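Local coordinates for Alr1585 protein (Nostoc sp., PDB 5C2I) that is a DyP-type (dye-decolorizing) haem peroxidase that probably uses hydrogen peroxide to oxidise dyes and related substrates, at residues E56-W61 with R174-I179; Q67-S72 with N167-K172; H101-L106 with Y455-S460. The protein carries 1 engineered substitution. One frame throughout, in Å; residues are numbered along the deposited sequence.

Contact 1 (E56-W61 with R174-I179); sequences EVVKQW and RQIAEI
The ferredoxin-like half of the DyP fold lays helices 55-68 and 159-176 on one face of an antiparallel sheet. Here V57, V58 and W61 of the first helix close around I176, where helix 159-176 gives way to strand 177-189. V58 and I176 are where the backbones come nearest, with 5.8 Å from CA to CA. All the touching on the 174-179 side is done by I176, and each of its branches has its own neighbour. The methyl CG2 lies against V57 CG2 at 3.5 Å, tighter than usual for two carbons, as the two side chains slide past each other in opposite directions. CB is met by V58 CG2 at 3.8 Å, and the same valine methyl also rests near the carbonyl oxygen of I176. CG1 sits between the backbone N and the carbonyl carbon (chi1 54°), and this torsion swings CG1 and CD1 over to W61. There CD1 comes to 3.9 Å from W61 CB and reaches CG at about the same range, crossing the tryptophan side chain nearly at a right angle. The W61 ring also meets that of F65, one turn further along its own helix. K51 bonds to the backbone of I176, and F50 of strand 42-50 also packs on V58, so the sheet backs the contact. V57 remains partly exposed. With carbon meeting carbon almost throughout, what joins the helices here is apolar burial and close shape fit around one branched side chain, not charge or directional bonding.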
loop_
_atom_site.group_PDB
_atom_site.type_symbol
_atom_site.label_atom_id
_atom_site.label_comp_id
_atom_site.label_asym_id
_atom_site.label_seq_id
_atom_site.Cartn_x
_atom_site.Cartn_y
_atom_site.Cartn_z
ATOM N N GLU A 56 -48.785 2.155 -14.015
ATOM C CA GLU A 56 -48.316 2.270 -15.404
ATOM C C GLU A 56 -46.937 2.948 -15.479
ATOM O O GLU A 56 -46.042 2.449 -16.173
ATOM C CB GLU A 56 -49.352 3.011 -16.272
ATOM C CG GLU A 56 -48.927 3.399 -17.693
ATOM C CD GLU A 56 -48.723 2.250 -18.689
ATOM O OE1 GLU A 56 -49.468 1.224 -18.608
ATOM O OE2 GLU A 56 -47.808 2.367 -19.592
ATOM N N VAL A 57 -46.726 4.040 -14.755
ATOM C CA VAL A 57 -45.394 4.689 -14.800
ATOM C C VAL A 57 -44.324 3.867 -14.090
ATOM O O VAL A 57 -43.125 3.895 -14.466
ATOM C CB VAL A 57 -45.410 6.152 -14.297
ATOM C CG1 VAL A 57 -46.273 7.005 -15.205
ATOM C CG2 VAL A 57 -45.877 6.260 -12.860
ATOM N N VAL A 58 -44.719 3.078 -13.093
ATOM C CA VAL A 58 -43.789 2.122 -12.498
ATOM C C VAL A 58 -43.351 1.091 -13.512
ATOM O O VAL A 58 -42.149 0.787 -13.640
ATOM C CB VAL A 58 -44.385 1.421 -11.255
ATOM C CG1 VAL A 58 -43.572 0.191 -10.850
ATOM C CG2 VAL A 58 -44.466 2.408 -10.102
ATOM N N LYS A 59 -44.301 0.579 -14.277
ATOM C CA LYS A 59 -43.969 -0.400 -15.290
ATOM C C LYS A 59 -43.039 0.183 -16.342
ATOM O O LYS A 59 -42.091 -0.519 -16.770
ATOM C CB LYS A 59 -45.210 -0.970 -15.936
ATOM C CG LYS A 59 -45.964 -1.904 -15.022
ATOM C CD LYS A 59 -47.173 -2.513 -15.687
ATOM C CE LYS A 59 -47.809 -3.570 -14.786
ATOM N NZ LYS A 59 -49.024 -4.132 -15.383
ATOM N N GLN A 60 -43.278 1.433 -16.733
ATOM C CA GLN A 60 -42.387 2.101 -17.670
ATOM C C GLN A 60 -40.972 2.234 -17.097
ATOM O O GLN A 60 -39.976 2.054 -17.822
ATOM C CB GLN A 60 -42.930 3.472 -18.068
ATOM C CG GLN A 60 -44.242 3.437 -18.864
ATOM C CD GLN A 60 -44.959 4.787 -18.906
ATOM O OE1 GLN A 60 -44.412 5.822 -18.546
ATOM N NE2 GLN A 60 -46.204 4.767 -19.360
ATOM N N TRP A 61 -40.877 2.582 -15.823
ATOM C CA TRP A 61 -39.566 2.697 -15.168
ATOM C C TRP A 61 -38.826 1.347 -15.144
ATOM O O TRP A 61 -37.634 1.257 -15.491
ATOM C CB TRP A 61 -39.668 3.276 -13.746
ATOM C CG TRP A 61 -38.309 3.414 -13.212
ATOM C CD1 TRP A 61 -37.460 4.473 -13.421
ATOM C CD2 TRP A 61 -37.567 2.426 -12.525
ATOM N NE1 TRP A 61 -36.241 4.201 -12.870
ATOM C CE2 TRP A 61 -36.268 2.942 -12.329
ATOM C CE3 TRP A 61 -37.868 1.146 -12.051
ATOM C CZ2 TRP A 61 -35.258 2.215 -11.678
ATOM C CZ3 TRP A 61 -36.859 0.418 -11.393
ATOM C CH2 TRP A 61 -35.568 0.962 -11.223
ATOM N N ARG A 174 -37.146 7.732 -7.847
ATOM C CA ARG A 174 -37.823 8.350 -6.718
ATOM C C ARG A 174 -39.169 8.920 -7.097
ATOM O O ARG A 174 -40.007 9.129 -6.221
ATOM C CB ARG A 174 -36.988 9.477 -6.120
ATOM C CG ARG A 174 -35.869 9.000 -5.231
ATOM C CD ARG A 174 -35.069 10.172 -4.645
ATOM N NE ARG A 174 -33.957 9.616 -3.879
ATOM C CZ ARG A 174 -32.667 9.707 -4.180
ATOM N NH1 ARG A 174 -32.225 10.416 -5.259
ATOM N NH2 ARG A 174 -31.801 9.073 -3.367
ATOM N N GLN A 175 -39.376 9.207 -8.379
ATOM C CA GLN A 175 -40.669 9.731 -8.823
ATOM C C GLN A 175 -41.768 8.701 -8.623
ATOM O O GLN A 175 -42.913 9.054 -8.365
ATOM C CB GLN A 175 -40.609 10.118 -10.309
ATOM C CG GLN A 175 -39.624 11.236 -10.615
ATOM C CD GLN A 175 -40.093 12.577 -10.053
ATOM O OE1 GLN A 175 -39.464 13.144 -9.160
ATOM N NE2 GLN A 175 -41.215 13.067 -10.557
ATOM N N ILE A 176 -41.396 7.425 -8.737
ATOM C CA ILE A 176 -42.384 6.340 -8.750
ATOM C C ILE A 176 -42.277 5.340 -7.588
ATOM O O ILE A 176 -43.083 4.417 -7.491
ATOM C CB ILE A 176 -42.387 5.618 -10.131
ATOM C CG1 ILE A 176 -41.003 5.106 -10.563
ATOM C CG2 ILE A 176 -42.852 6.592 -11.201
ATOM C CD1 ILE A 176 -40.661 3.729 -10.021
ATOM N N ALA A 177 -41.268 5.503 -6.725
ATOM C CA ALA A 177 -41.028 4.545 -5.641
ATOM C C ALA A 177 -40.438 5.236 -4.430
ATOM O O ALA A 177 -39.667 6.185 -4.580
ATOM C CB ALA A 177 -40.076 3.453 -6.099
ATOM N N GLU A 178 -40.776 4.733 -3.256
ATOM C CA GLU A 178 -40.074 5.062 -2.032
ATOM C C GLU A 178 -38.905 4.110 -1.909
ATOM O O GLU A 178 -39.067 2.900 -2.091
ATOM C CB GLU A 178 -40.979 4.856 -0.812
ATOM C CG GLU A 178 -42.223 5.733 -0.798
ATOM C CD GLU A 178 -41.894 7.208 -0.689
ATOM O OE1 GLU A 178 -40.830 7.529 -0.134
ATOM O OE2 GLU A 178 -42.674 8.042 -1.192
ATOM N N ILE A 179 -37.728 4.636 -1.631
ATOM C CA ILE A 179 -36.613 3.785 -1.279
ATOM C C ILE A 179 -36.721 3.597 0.230
ATOM O O ILE A 179 -36.436 4.528 0.983
ATOM C CB ILE A 179 -35.285 4.428 -1.706
ATOM C CG1 ILE A 179 -35.237 4.559 -3.245
ATOM C CG2 ILE A 179 -34.128 3.620 -1.193
ATOM C CD1 ILE A 179 -34.091 5.396 -3.767
#

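Contact 2 (Q67-S72 with N167-K172)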
loop_
_atom_site.group_PDB
_atom_site.type_symbol
_atom_site.label_atom_id
_atom_site.label_comp_id
_atom_site.label_asym_id
_atom_site.label_seq_id
_atom_site.Cartn_x
_atom_site.Cartn_y
_atom_site.Cartn_z
ATOM N N GLN A 67 -34.045 -2.351 -19.872
ATOM C CA GLN A 67 -33.424 -2.087 -21.172
ATOM C C GLN A 67 -32.022 -1.539 -21.005
ATOM O O GLN A 67 -31.138 -1.847 -21.791
ATOM C CB GLN A 67 -34.259 -1.100 -21.992
ATOM C CG GLN A 67 -35.551 -1.702 -22.505
ATOM C CD GLN A 67 -36.547 -0.661 -22.993
ATOM O OE1 GLN A 67 -36.465 0.535 -22.661
ATOM N NE2 GLN A 67 -37.522 -1.122 -23.777
ATOM N N THR A 68 -31.817 -0.677 -20.007
ATOM C CA THR A 68 -30.577 0.090 -19.895
ATOM C C THR A 68 -29.513 -0.574 -19.037
ATOM O O THR A 68 -28.318 -0.501 -19.358
ATOM C CB THR A 68 -30.868 1.493 -19.343
ATOM O OG1 THR A 68 -31.832 2.115 -20.200
ATOM C CG2 THR A 68 -29.630 2.365 -19.366
ATOM N N TYR A 69 -29.922 -1.178 -17.920
ATOM C CA TYR A 69 -28.956 -1.584 -16.899
ATOM C C TYR A 69 -28.835 -3.067 -16.602
ATOM O O TYR A 69 -27.747 -3.518 -16.253
ATOM C CB TYR A 69 -29.288 -0.872 -15.569
ATOM C CG TYR A 69 -28.977 0.609 -15.644
ATOM C CD1 TYR A 69 -27.680 1.057 -15.539
ATOM C CD2 TYR A 69 -29.984 1.551 -15.798
ATOM C CE1 TYR A 69 -27.376 2.426 -15.623
ATOM C CE2 TYR A 69 -29.704 2.908 -15.843
ATOM C CZ TYR A 69 -28.395 3.336 -15.752
ATOM O OH TYR A 69 -28.107 4.676 -15.810
ATOM N N ILE A 70 -29.937 -3.807 -16.626
ATOM C CA ILE A 70 -29.888 -5.177 -16.092
ATOM C C ILE A 70 -28.872 -5.995 -16.889
ATOM O O ILE A 70 -28.864 -5.991 -18.125
ATOM C CB ILE A 70 -31.272 -5.851 -16.050
ATOM C CG1 ILE A 70 -32.162 -5.119 -15.016
ATOM C CG2 ILE A 70 -31.135 -7.305 -15.652
ATOM C CD1 ILE A 70 -33.571 -5.635 -14.910
ATOM N N THR A 71 -28.077 -6.751 -16.159
ATOM C CA THR A 71 -27.026 -7.577 -16.718
ATOM C C THR A 71 -27.527 -9.001 -16.880
ATOM O O THR A 71 -27.864 -9.635 -15.898
ATOM C CB THR A 71 -25.817 -7.581 -15.769
ATOM O OG1 THR A 71 -25.460 -6.241 -15.428
ATOM C CG2 THR A 71 -24.601 -8.257 -16.416
ATOM N N SER A 72 -27.496 -9.523 -18.109
ATOM C CA SER A 72 -27.764 -10.942 -18.314
ATOM C C SER A 72 -26.538 -11.801 -17.928
ATOM O O SER A 72 -25.415 -11.310 -17.840
ATOM C CB SER A 72 -28.135 -11.192 -19.763
ATOM O OG SER A 72 -27.020 -10.994 -20.601
ATOM N N ASN A 167 -26.862 7.457 -7.928
ATOM C CA ASN A 167 -27.534 8.715 -7.749
ATOM C C ASN A 167 -28.254 9.181 -9.032
ATOM O O ASN A 167 -29.317 9.795 -8.957
ATOM C CB ASN A 167 -26.576 9.822 -7.270
ATOM C CG ASN A 167 -26.123 9.587 -5.857
ATOM O OD1 ASN A 167 -26.788 8.859 -5.095
ATOM N ND2 ASN A 167 -25.027 10.194 -5.484
ATOM N N GLN A 168 -27.688 8.864 -10.183
ATOM C CA GLN A 168 -28.385 9.127 -11.434
ATOM C C GLN A 168 -29.631 8.251 -11.590
ATOM O O GLN A 168 -30.709 8.758 -11.864
ATOM C CB GLN A 168 -27.453 8.868 -12.601
ATOM C CG GLN A 168 -28.027 9.244 -13.949
ATOM C CD GLN A 168 -26.974 9.143 -15.048
ATOM O OE1 GLN A 168 -25.761 9.138 -14.793
ATOM N NE2 GLN A 168 -27.432 9.046 -16.278
ATOM N N ILE A 169 -29.473 6.954 -11.395
ATOM C CA ILE A 169 -30.581 6.013 -11.489
ATOM C C ILE A 169 -31.731 6.418 -10.555
ATOM O O ILE A 169 -32.908 6.382 -10.952
ATOM C CB ILE A 169 -30.123 4.562 -11.172
ATOM C CG1 ILE A 169 -29.262 4.031 -12.317
ATOM C CG2 ILE A 169 -31.313 3.671 -10.853
ATOM C CD1 ILE A 169 -28.473 2.817 -11.946
ATOM N N THR A 170 -31.406 6.845 -9.331
ATOM C CA THR A 170 -32.436 7.125 -8.355
ATOM C C THR A 170 -33.289 8.375 -8.649
ATOM O O THR A 170 -34.351 8.528 -8.040
ATOM C CB THR A 170 -31.902 7.161 -6.911
ATOM O OG1 THR A 170 -30.845 8.119 -6.801
ATOM C CG2 THR A 170 -31.363 5.794 -6.532
ATOM N N GLN A 171 -32.846 9.258 -9.534
ATOM C CA GLN A 171 -33.624 10.447 -9.812
ATOM C C GLN A 171 -34.981 10.115 -10.378
ATOM O O GLN A 171 -35.980 10.620 -9.863
ATOM C CB GLN A 171 -32.902 11.407 -10.751
ATOM C CG GLN A 171 -31.693 12.035 -10.078
ATOM C CD GLN A 171 -31.492 13.468 -10.480
ATOM O OE1 GLN A 171 -32.421 14.284 -10.398
ATOM N NE2 GLN A 171 -30.289 13.799 -10.852
ATOM N N LYS A 172 -35.022 9.282 -11.420
ATOM C CA LYS A 172 -36.315 8.923 -12.001
ATOM C C LYS A 172 -37.004 7.911 -11.112
ATOM O O LYS A 172 -38.218 7.894 -11.020
ATOM C CB LYS A 172 -36.162 8.400 -13.423
ATOM C CG LYS A 172 -35.927 9.540 -14.408
ATOM C CD LYS A 172 -36.197 9.156 -15.853
ATOM C CE LYS A 172 -36.159 10.407 -16.717
ATOM N NZ LYS A 172 -36.159 10.106 -18.181
#
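Y69 and I169 meet just where helix 55-68 gives out. In the last turn, T68 ties OG1 back to S64 O, and its CG2 lies 3.5 Å above the plane of the Y69 ring, offset toward the rim. Y69 follows, already in loop, with CG anti to its own carbonyl carbon (chi1 -71°), which carries the ring across to helix 159-176. I169 comes from the opposite direction and covers the ring face that T68 leaves: CD1 stands 3.9 Å from the ring centroid and 12° off the normal, a CH-pi contact almost over the centre. CG1 of the same isoleucine sits further out, over CZ at 3.6 Å, so the ethyl arm runs inward over the face, from the hydroxyl end to the ring centre. Q168 NE2 is 4.4 Å from Y69 OH, beyond bonding distance. With an alanine in place of Y69, the ethyl arm of I169 would probably lose the flat surface it lies on, and a gap would be likely to open between it and T68 CG2. Beyond the tyrosine the chain leaves for other partners. I70 packs on I461 and L464 of helix 461-465, T71 pairs with A94 of strand 93-98, and S72 serves as N-cap of helix 73-86 by bonding OG to K75 N. On the other segment, N167 and Q171 bond to D184 and E141 of the second subunit. An aromatic-aliphatic pair linking the end of one helix to another, both helices on the same face of the sheet, fits the ferredoxin-like alpha+beta arrangement of the dimeric barrel clan.

Contact 3 (H101-L106 with Y455-S460); sequences HGYEYL and YFFAPS
Y103 and F457 meet across the seam between the two halves of the fold, the tyrosine on helix 100-105 and the phenylalanine near the end of strand 448-458. Their CA atoms are 9.7 Å apart, so the span is bridged by side chain. From CB, directed at the strand, the side chain packs on L98, P114 and F119 of its own half, and the end of the ring arrives at the partner segment. CE2 and CZ come only loosely near, CE2 4.4 Å from F457 CB and CZ as far from F457 CD2. The tip does the real touching. Y103 OH lies 3.4 Å from F457 CD2 and 4.0 Å from CE2, at the edge of the phenyl ring and near its plane, while the two side chains cross at a slant. F457 offers that edge because its CG is anti to the backbone N (chi1 -173°), which sends the ring out from the strand toward the helix. The same oxygen has a second neighbour: P459 CG, at 3.7 Å, belongs to a pyrrolidine ring that slides past the tyrosine in the opposite sense. Around the pair, F119 of helix 117-121 touches both side chains, Y253 of strand 250-261 meets the F457 ring, and a backbone hydrogen bond joins F457 to L98 of strand 93-98. Toward this segment, then, a buried hydroxyl faces carbon alone. The slightly positive C-H edge of the phenylalanine should suit the oxygen electrostatically, but the attraction would be weak, and the contact rests mainly on van der Waals packing.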
loop_
_atom_site.group_PDB
_atom_site.type_symbol
_atom_site.label_atom_id
_atom_site.label_comp_id
_atom_site.label_asym_id
_atom_site.label_seq_id
_atom_site.Cartn_x
_atom_site.Cartn_y
_atom_site.Cartn_z
ATOM N N HIS A 101 -45.427 -9.300 -3.005
ATOM C CA HIS A 101 -46.195 -8.053 -2.891
ATOM C C HIS A 101 -45.965 -7.172 -4.117
ATOM O O HIS A 101 -46.860 -6.448 -4.570
ATOM C CB HIS A 101 -45.901 -7.295 -1.576
ATOM C CG HIS A 101 -46.668 -7.798 -0.387
ATOM N ND1 HIS A 101 -46.078 -8.540 0.615
ATOM C CD2 HIS A 101 -47.969 -7.682 -0.034
ATOM C CE1 HIS A 101 -46.965 -8.834 1.546
ATOM N NE2 HIS A 101 -48.121 -8.330 1.174
ATOM N N GLY A 102 -44.753 -7.190 -4.627
ATOM C CA GLY A 102 -44.415 -6.423 -5.822
ATOM C C GLY A 102 -45.187 -6.872 -7.045
ATOM O O GLY A 102 -45.641 -6.064 -7.827
ATOM N N TYR A 103 -45.304 -8.175 -7.221
ATOM C CA TYR A 103 -46.138 -8.734 -8.287
ATOM C C TYR A 103 -47.580 -8.297 -8.151
ATOM O O TYR A 103 -48.221 -7.938 -9.141
ATOM C CB TYR A 103 -46.052 -10.268 -8.308
ATOM C CG TYR A 103 -44.891 -10.821 -9.152
ATOM C CD1 TYR A 103 -45.055 -11.064 -10.525
ATOM C CD2 TYR A 103 -43.662 -11.131 -8.573
ATOM C CE1 TYR A 103 -44.007 -11.607 -11.285
ATOM C CE2 TYR A 103 -42.604 -11.632 -9.329
ATOM C CZ TYR A 103 -42.793 -11.867 -10.689
ATOM O OH TYR A 103 -41.733 -12.349 -11.427
ATOM N N GLU A 104 -48.083 -8.276 -6.926
ATOM C CA GLU A 104 -49.465 -7.832 -6.699
ATOM C C GLU A 104 -49.630 -6.362 -7.055
ATOM O O GLU A 104 -50.621 -5.996 -7.680
ATOM C CB GLU A 104 -49.905 -8.120 -5.275
ATOM C CG GLU A 104 -50.078 -9.595 -5.001
ATOM C CD GLU A 104 -50.550 -9.803 -3.558
ATOM O OE1 GLU A 104 -49.886 -9.392 -2.599
ATOM O OE2 GLU A 104 -51.621 -10.341 -3.359
ATOM N N TYR A 105 -48.672 -5.533 -6.626
ATOM C CA TYR A 105 -48.676 -4.107 -6.968
ATOM C C TYR A 105 -48.750 -3.916 -8.497
ATOM O O TYR A 105 -49.493 -3.067 -8.975
ATOM C CB TYR A 105 -47.422 -3.393 -6.420
ATOM C CG TYR A 105 -47.391 -1.973 -6.899
ATOM C CD1 TYR A 105 -46.830 -1.660 -8.126
ATOM C CD2 TYR A 105 -47.971 -0.961 -6.162
ATOM C CE1 TYR A 105 -46.859 -0.353 -8.602
ATOM C CE2 TYR A 105 -47.990 0.345 -6.611
ATOM C CZ TYR A 105 -47.432 0.644 -7.837
ATOM O OH TYR A 105 -47.469 1.962 -8.308
ATOM N N LEU A 106 -48.018 -4.744 -9.222
ATOM C CA LEU A 106 -47.968 -4.709 -10.663
ATOM C C LEU A 106 -49.184 -5.320 -11.361
ATOM O O LEU A 106 -49.229 -5.379 -12.575
ATOM C CB LEU A 106 -46.663 -5.374 -11.150
ATOM C CG LEU A 106 -45.405 -4.606 -10.762
ATOM C CD1 LEU A 106 -44.177 -5.464 -11.074
ATOM C CD2 LEU A 106 -45.321 -3.247 -11.435
ATOM N N TYR A 455 -38.069 -12.545 0.734
ATOM C CA TYR A 455 -37.915 -13.465 -0.376
ATOM C C TYR A 455 -38.302 -12.774 -1.670
ATOM O O TYR A 455 -39.324 -12.083 -1.721
ATOM C CB TYR A 455 -38.872 -14.612 -0.213
ATOM C CG TYR A 455 -38.724 -15.501 1.006
ATOM C CD1 TYR A 455 -37.528 -16.144 1.308
ATOM C CD2 TYR A 455 -39.830 -15.763 1.819
ATOM C CE1 TYR A 455 -37.418 -17.005 2.407
ATOM C CE2 TYR A 455 -39.741 -16.642 2.880
ATOM C CZ TYR A 455 -38.528 -17.264 3.160
ATOM O OH TYR A 455 -38.471 -18.159 4.221
ATOM N N PHE A 456 -37.512 -12.969 -2.711
ATOM C CA PHE A 456 -37.784 -12.393 -4.031
ATOM C C PHE A 456 -37.650 -13.407 -5.142
ATOM O O PHE A 456 -37.080 -14.492 -4.953
ATOM C CB PHE A 456 -36.791 -11.273 -4.356
ATOM C CG PHE A 456 -36.739 -10.147 -3.338
ATOM C CD1 PHE A 456 -35.896 -10.231 -2.235
ATOM C CD2 PHE A 456 -37.446 -8.998 -3.523
ATOM C CE1 PHE A 456 -35.844 -9.207 -1.318
ATOM C CE2 PHE A 456 -37.369 -7.942 -2.630
ATOM C CZ PHE A 456 -36.587 -8.064 -1.495
ATOM N N PHE A 457 -38.128 -13.024 -6.330
ATOM C CA PHE A 457 -37.854 -13.751 -7.572
ATOM C C PHE A 457 -37.082 -12.805 -8.479
ATOM O O PHE A 457 -37.406 -11.611 -8.553
ATOM C CB PHE A 457 -39.152 -14.162 -8.219
ATOM C CG PHE A 457 -38.981 -15.053 -9.414
ATOM C CD1 PHE A 457 -38.468 -16.328 -9.278
ATOM C CD2 PHE A 457 -39.335 -14.618 -10.653
ATOM C CE1 PHE A 457 -38.295 -17.152 -10.374
ATOM C CE2 PHE A 457 -39.232 -15.454 -11.775
ATOM C CZ PHE A 457 -38.663 -16.716 -11.634
ATOM N N ALA A 458 -36.016 -13.318 -9.093
ATOM C CA ALA A 458 -35.292 -12.638 -10.162
ATOM C C ALA A 458 -35.969 -13.006 -11.473
ATOM O O ALA A 458 -35.770 -14.111 -11.964
ATOM C CB ALA A 458 -33.840 -13.085 -10.186
ATOM N N PRO A 459 -36.789 -12.099 -12.055
ATOM C CA PRO A 459 -37.477 -12.481 -13.275
ATOM C C PRO A 459 -36.564 -12.520 -14.493
ATOM O O PRO A 459 -35.466 -11.988 -14.458
ATOM C CB PRO A 459 -38.558 -11.389 -13.436
ATOM C CG PRO A 459 -38.574 -10.646 -12.152
ATOM C CD PRO A 459 -37.195 -10.771 -11.589
ATOM N N SER A 460 -37.030 -13.152 -15.561
ATOM C CA SER A 460 -36.343 -13.116 -16.840
ATOM C C SER A 460 -36.326 -11.677 -17.317
ATOM O O SER A 460 -37.202 -10.862 -16.938
ATOM C CB SER A 460 -37.078 -14.008 -17.859
ATOM O OG SER A 460 -38.371 -13.501 -18.179
#

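Contacts 1 and 2 are two steps along the same pair of helices, 55-68 and 159-176, with centres 12 Å apart. W61 bridges them: CZ2 reaches I169 CG2 at 4.3 Å and CD1 reaches K172 CB at 4.1 Å. The centre of contact 3 lies 14 Å from that of contact 1, and the two are joined by V58 CG2 against Y105 OH (3.5 Å) and V58 CG1 against L106 CD2 (3.9 Å). Contacts 2 and 3 do not touch, their nearest atoms being about 6 Å apart. Contacts 1 and 2 border the second subunit, whereas contact 3 ties this half to the C-terminal sheet. None uses a haem-pocket residue, though strand 448-458 of contact 3 starts at one.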